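Local coordinates for protein 3-dehydroquinate dehydratase (Enterococcus faecalis, PDB 4PH6) that catalyses the cis-dehydration of 3-dehydroquinate to 3-dehydroshikimate through an imine intermediate, the third step of the chorismate pathway, at residues Pro19-Pro24 with Asp44-Glu49. Numbering follows the deposited sequence.
Sequences PKIVVP and DCDLVE
Ile21 O takes two backbone donors at once, Asp46 N at 2.8 Å and Leu47 N at 2.9 Å from that oxygen, the latter arriving almost in line with the C=O. Just upstream, the Asp46 carboxylate replaces a main-chain acceptor: its OD2 receives Ile21 N at 2.8 Å, on the anti side and nearly straight (169°). Asp46 CG stands anti to its carbonyl carbon and beside its backbone N (chi1 -60°), and from there the carboxylate reaches Ile21 N while the Asp46 main-chain N gives to Ile21 O. Regular parallel pairing follows, Val23 N to Leu47 O and then Glu49 N to Val23 O (2.7 Å).

Side chains alternate between the two faces. Val22 CG2 packs on Leu47 CD2 (3.7 Å) and its CG1 on Glu49 CB, inside the barrel; on the outer face Val23 CG1 meets both Cys45 SG (3.5 Å) and Val48 CG2. Glu49, extended and on the inner face with Val22, is hydrogen-bonded through OE1 to Thr83 OG1 and lies close to Lys173, the predicted Schiff-base lysine, consistent with the predicted role of Glu49 in binding 3-dehydroquinate.

Asp44 OD2 and Asp46 OD2 both form salt bridges to Arg246 of helix 242-251, whose Val242 covers Ile21, Val23 and Cys45. Strands 20-25 and 47-51 belong to the first beta-alpha-beta unit of the (beta/alpha)8 barrel, joined through helix 30-40, with strand 226-228 along the other edge of strand 20-25.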
ATOM      1  N   PRO A  19      12.687   3.251   4.748  1.00 15.91           N
ATOM      2  CA  PRO A  19      12.305   4.614   5.124  1.00 14.25           C
ATOM      3  C   PRO A  19      12.525   4.872   6.604  1.00 14.52           C
ATOM      4  O   PRO A  19      12.084   4.073   7.442  1.00  9.51           O
ATOM      5  CB  PRO A  19      10.808   4.665   4.794  1.00 15.19           C
ATOM      6  CG  PRO A  19      10.611   3.627   3.756  1.00 13.80           C
ATOM      7  CD  PRO A  19      11.598   2.549   4.036  1.00 12.17           C
ATOM      8  N   LYS A  20      13.170   5.986   6.924  1.00  9.83           N
ATOM      9  CA  LYS A  20      13.458   6.295   8.310  1.00  9.75           C
ATOM     10  C   LYS A  20      12.219   6.891   8.942  1.00 11.54           C
ATOM     11  O   LYS A  20      11.451   7.595   8.278  1.00 14.72           O
ATOM     12  CB  LYS A  20      14.658   7.237   8.417  1.00 10.10           C
ATOM     13  CG  LYS A  20      15.908   6.683   7.727  1.00 10.49           C
ATOM     14  CD  LYS A  20      16.242   5.281   8.244  1.00 10.44           C
ATOM     15  CE  LYS A  20      17.513   4.694   7.617  1.00 11.34           C
ATOM     16  NZ  LYS A  20      17.351   4.334   6.189  1.00 13.29           N
ATOM     17  N   ILE A  21      12.014   6.589  10.217  1.00  9.34           N
ATOM     18  CA  ILE A  21      10.795   6.992  10.889  1.00  9.16           C
ATOM     19  C   ILE A  21      10.980   8.260  11.707  1.00 12.68           C
ATOM     20  O   ILE A  21      11.935   8.386  12.482  1.00 12.20           O
ATOM     21  CB  ILE A  21      10.254   5.873  11.796  1.00  9.06           C
ATOM     22  CG1 ILE A  21      10.091   4.576  10.995  1.00  9.06           C
ATOM     23  CG2 ILE A  21       8.950   6.280  12.417  1.00  8.98           C
ATOM     24  CD1 ILE A  21       9.388   3.464  11.757  1.00  9.06           C
ATOM     25  N   VAL A  22      10.037   9.178  11.508  1.00  9.18           N
ATOM     26  CA  VAL A  22      10.000  10.488  12.131  1.00 10.04           C
ATOM     27  C   VAL A  22       8.802  10.605  13.056  1.00 13.77           C
ATOM     28  O   VAL A  22       7.662  10.439  12.620  1.00 16.15           O
ATOM     29  CB  VAL A  22       9.882  11.625  11.082  1.00 16.68           C
ATOM     30  CG1 VAL A  22      10.009  12.996  11.750  1.00  9.64           C
ATOM     31  CG2 VAL A  22      10.905  11.445   9.966  1.00  9.65           C
ATOM     32  N   VAL A  23       9.042  10.914  14.323  1.00  9.23           N
ATOM     33  CA  VAL A  23       7.942  11.202  15.224  1.00  9.22           C
ATOM     34  C   VAL A  23       7.912  12.702  15.488  1.00 15.81           C
ATOM     35  O   VAL A  23       8.952  13.309  15.786  1.00  9.54           O
ATOM     36  CB  VAL A  23       8.043  10.399  16.561  1.00 10.34           C
ATOM     37  CG1 VAL A  23       9.350  10.681  17.300  1.00 10.89           C
ATOM     38  CG2 VAL A  23       6.854  10.701  17.463  1.00  9.34           C
ATOM     39  N   PRO A  24       6.716  13.315  15.352  1.00 16.92           N
ATOM     40  CA  PRO A  24       6.479  14.726  15.688  1.00 15.25           C
ATOM     41  C   PRO A  24       6.155  14.962  17.172  1.00 14.19           C
ATOM     42  O   PRO A  24       5.456  14.186  17.822  1.00  9.71           O
ATOM     43  CB  PRO A  24       5.276  15.089  14.819  1.00  9.71           C
ATOM     44  CG  PRO A  24       4.493  13.803  14.765  1.00 14.74           C
ATOM     45  CD  PRO A  24       5.509  12.681  14.786  1.00 15.62           C
ATOM     46  N   ASP A  44      10.332   3.508  18.908  1.00 10.16           N
ATOM     47  CA  ASP A  44      10.948   2.813  17.780  1.00 12.99           C
ATOM     48  C   ASP A  44      10.964   3.709  16.533  1.00 11.84           C
ATOM     49  O   ASP A  44      10.306   3.421  15.543  1.00 16.87           O
ATOM     50  CB  ASP A  44      10.210   1.495  17.516  1.00 10.43           C
ATOM     51  CG  ASP A  44      10.951   0.577  16.543  1.00 25.62           C
ATOM     52  OD1 ASP A  44      10.353  -0.450  16.136  1.00 34.68           O
ATOM     53  OD2 ASP A  44      12.111   0.869  16.174  1.00 18.52           O
ATOM     54  N   CYS A  45      11.721   4.796  16.610  1.00  8.46           N
ATOM     55  CA  CYS A  45      11.803   5.779  15.535  1.00 11.16           C
ATOM     56  C   CYS A  45      13.254   6.166  15.308  1.00 12.93           C
ATOM     57  O   CYS A  45      14.126   5.821  16.109  1.00 15.63           O
ATOM     58  CB  CYS A  45      10.977   7.024  15.860  1.00  7.65           C
ATOM     59  SG  CYS A  45      11.582   7.993  17.271  1.00  7.22           S
ATOM     60  N   ASP A  46      13.511   6.902  14.233  1.00  7.35           N
ATOM     61  CA  ASP A  46      14.875   7.229  13.873  1.00  7.10           C
ATOM     62  C   ASP A  46      15.178   8.696  14.115  1.00  7.99           C
ATOM     63  O   ASP A  46      16.305   9.057  14.472  1.00 11.07           O
ATOM     64  CB  ASP A  46      15.124   6.853  12.423  1.00  9.61           C
ATOM     65  CG  ASP A  46      14.919   5.379  12.178  1.00 12.58           C
ATOM     66  OD1 ASP A  46      15.559   4.584  12.889  1.00 15.44           O
ATOM     67  OD2 ASP A  46      14.086   5.020  11.326  1.00  9.89           O
ATOM     68  N   LEU A  47      14.180   9.546  13.919  1.00  6.64           N
ATOM     69  CA  LEU A  47      14.363  10.938  14.261  1.00  8.34           C
ATOM     70  C   LEU A  47      13.093  11.583  14.784  1.00  9.90           C
ATOM     71  O   LEU A  47      12.044  10.954  14.839  1.00  6.23           O
ATOM     72  CB  LEU A  47      14.928  11.731  13.065  1.00  5.62           C
ATOM     73  CG  LEU A  47      14.306  11.845  11.677  1.00 10.52           C
ATOM     74  CD1 LEU A  47      15.032  12.946  10.898  1.00  8.53           C
ATOM     75  CD2 LEU A  47      14.389  10.522  10.927  1.00 19.25           C
ATOM     76  N   VAL A  48      13.230  12.841  15.190  1.00  7.01           N
ATOM     77  CA  VAL A  48      12.196  13.578  15.899  1.00  7.42           C
ATOM     78  C   VAL A  48      11.960  14.927  15.237  1.00  8.68           C
ATOM     79  O   VAL A  48      12.913  15.662  14.977  1.00  9.65           O
ATOM     80  CB  VAL A  48      12.591  13.815  17.373  1.00  5.96           C
ATOM     81  CG1 VAL A  48      11.618  14.765  18.045  1.00  5.95           C
ATOM     82  CG2 VAL A  48      12.692  12.486  18.109  1.00  5.95           C
ATOM     83  N   GLU A  49      10.701  15.255  14.962  1.00  6.86           N
ATOM     84  CA  GLU A  49      10.371  16.574  14.455  1.00  6.03           C
ATOM     85  C   GLU A  49       9.658  17.385  15.528  1.00 13.73           C
ATOM     86  O   GLU A  49       8.562  17.034  15.962  1.00  9.24           O
ATOM     87  CB  GLU A  49       9.499  16.488  13.198  1.00  6.35           C
ATOM     88  CG  GLU A  49       9.063  17.850  12.679  1.00  6.58           C
ATOM     89  CD  GLU A  49       7.962  17.770  11.614  1.00 16.98           C
ATOM     90  OE1 GLU A  49       8.148  18.366  10.523  1.00  7.66           O
ATOM     91  OE2 GLU A  49       6.916  17.120  11.874  1.00  7.96           O
TER